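Long-range contact in D-hydantoinase (Ralstonia pickettii, PDB 1NFG), which binds two zinc ions in each subunit and probably catalyses the stereospecific hydrolysis of the cyclic amide bond of D-hydantoin derivatives: residues Gly336-Glu341 against Asn408-Ser413. Residues are numbered along the deposited sequence; the frame is centred on the assembly and turned at random.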
loop_
_atom_site.group_PDB
_atom_site.type_symbol
_atom_site.label_atom_id
_atom_site.label_comp_id
_atom_site.label_asym_id
_atom_site.label_seq_id
_atom_site.Cartn_x
_atom_site.Cartn_y
_atom_site.Cartn_z
ATOM N N GLY A 336 -29.198 14.668 -3.644
ATOM C CA GLY A 336 -28.681 15.704 -4.517
ATOM C C GLY A 336 -28.690 17.093 -3.930
ATOM O O GLY A 336 -29.543 17.422 -3.103
ATOM N N ALA A 337 -27.731 17.907 -4.366
ATOM C CA ALA A 337 -27.608 19.291 -3.917
ATOM C C ALA A 337 -27.190 20.176 -5.096
ATOM O O ALA A 337 -26.528 19.718 -6.028
ATOM C CB ALA A 337 -26.589 19.394 -2.790
ATOM N N PRO A 338 -27.570 21.459 -5.063
ATOM C CA PRO A 338 -27.239 22.406 -6.128
ATOM C C PRO A 338 -25.832 22.991 -6.016
ATOM O O PRO A 338 -25.251 23.037 -4.931
ATOM C CB PRO A 338 -28.309 23.474 -5.960
ATOM C CG PRO A 338 -28.410 23.567 -4.463
ATOM C CD PRO A 338 -28.410 22.102 -4.033
ATOM N N GLY A 339 -25.293 23.448 -7.143
ATOM C CA GLY A 339 -23.971 24.042 -7.128
ATOM C C GLY A 339 -23.377 24.432 -8.471
ATOM O O GLY A 339 -22.238 24.881 -8.515
ATOM N N VAL A 340 -24.121 24.284 -9.562
ATOM C CA VAL A 340 -23.575 24.625 -10.875
ATOM C C VAL A 340 -23.094 26.073 -10.947
ATOM O O VAL A 340 -22.130 26.378 -11.650
ATOM C CB VAL A 340 -24.604 24.377 -12.019
ATOM C CG1 VAL A 340 -25.676 25.456 -12.016
ATOM C CG2 VAL A 340 -23.887 24.320 -13.361
ATOM N N GLU A 341 -23.751 26.960 -10.204
ATOM C CA GLU A 341 -23.375 28.369 -10.222
ATOM C C GLU A 341 -22.179 28.698 -9.338
ATOM O O GLU A 341 -21.302 29.463 -9.735
ATOM C CB GLU A 341 -24.552 29.253 -9.798
ATOM C CG GLU A 341 -24.349 30.723 -10.172
ATOM C CD GLU A 341 -25.504 31.617 -9.764
ATOM O OE1 GLU A 341 -26.674 31.219 -9.949
ATOM O OE2 GLU A 341 -25.237 32.732 -9.265
ATOM N N ASN A 408 -30.821 30.574 -9.987
ATOM C CA ASN A 408 -31.544 29.383 -10.424
ATOM C C ASN A 408 -32.909 29.325 -9.727
ATOM O O ASN A 408 -33.328 30.299 -9.096
ATOM C CB ASN A 408 -30.716 28.120 -10.148
ATOM C CG ASN A 408 -30.734 27.706 -8.691
ATOM O OD1 ASN A 408 -30.749 28.545 -7.787
ATOM N ND2 ASN A 408 -30.714 26.402 -8.455
ATOM N N ALA A 409 -33.600 28.197 -9.836
ATOM C CA ALA A 409 -34.925 28.070 -9.236
ATOM C C ALA A 409 -34.988 27.370 -7.871
ATOM O O ALA A 409 -36.073 26.983 -7.427
ATOM C CB ALA A 409 -35.856 27.369 -10.219
ATOM N N MET A 410 -33.846 27.222 -7.199
ATOM C CA MET A 410 -33.804 26.553 -5.897
ATOM C C MET A 410 -34.139 27.442 -4.708
ATOM O O MET A 410 -34.066 28.666 -4.796
ATOM C CB MET A 410 -32.431 25.919 -5.677
ATOM C CG MET A 410 -32.277 24.573 -6.352
ATOM S SD MET A 410 -33.438 23.373 -5.677
ATOM C CE MET A 410 -32.577 22.877 -4.197
ATOM N N ASP A 411 -34.504 26.815 -3.591
ATOM C CA ASP A 411 -34.850 27.557 -2.382
ATOM C C ASP A 411 -33.720 27.620 -1.355
ATOM O O ASP A 411 -33.926 28.050 -0.221
ATOM C CB ASP A 411 -36.122 26.981 -1.747
ATOM C CG ASP A 411 -36.000 25.508 -1.404
ATOM O OD1 ASP A 411 -35.329 24.767 -2.159
ATOM O OD2 ASP A 411 -36.597 25.089 -0.386
ATOM N N TYR A 412 -32.524 27.194 -1.759
ATOM C CA TYR A 412 -31.355 27.249 -0.883
ATOM C C TYR A 412 -30.060 26.999 -1.652
ATOM O O TYR A 412 -30.076 26.519 -2.788
ATOM C CB TYR A 412 -31.464 26.236 0.270
ATOM C CG TYR A 412 -31.118 24.806 -0.091
ATOM C CD1 TYR A 412 -32.064 23.955 -0.664
ATOM C CD2 TYR A 412 -29.836 24.302 0.137
ATOM C CE1 TYR A 412 -31.743 22.634 -0.998
ATOM C CE2 TYR A 412 -29.503 22.987 -0.196
ATOM C CZ TYR A 412 -30.459 22.158 -0.762
ATOM O OH TYR A 412 -30.129 20.860 -1.090
ATOM N N SER A 413 -28.942 27.345 -1.019
ATOM C CA SER A 413 -27.617 27.138 -1.598
ATOM C C SER A 413 -26.811 26.236 -0.667
ATOM O O SER A 413 -26.927 26.333 0.558
ATOM C CB SER A 413 -26.882 28.465 -1.766
ATOM O OG SER A 413 -25.549 28.232 -2.189
#
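Pro338 lies against Met410 and Tyr412 in a buried, mainly apolar loop-to-loop contact, where the chain leading from strand 310-311 to helix 343-352 meets the loop between strands 390-400 and 419-429. No hydrogen bond joins the two segments; Pro338 is the residue of its segment most buried by the other. Its CB meets Met410 CG at 4.1 Å, while its CD approaches the phenol end of Tyr412, 3.6 Å from OH and 3.9 Å from CZ. The two side chains cross at about a right angle, and CD reaches the ring obliquely. Although the tyrosine's CB does not point at the other loop, chi1 of 80° swings the ring so that its hydroxyl end comes nearer, with Ala337 a looser neighbour. Farther along, the extended chain of Glu341 brings OE1 to 4.2 Å from Asn408 N, but this carboxylate oxygen bonds to the backbone N of His407 instead. Asn408 ND2 turns to Asp71, and its OD1 receives a weak bond from Met410 N within the segment. The start of the 336-341 segment borders the active site: Asn335, a probable substrate-binding residue, directly precedes Gly336, whose carbonyl is held by Lys323. Loops at the C-terminal end of the barrel, following the strand that leads to a zinc-binding aspartate, here Asp313, are characteristic of the TIM-barrel amidohydrolases.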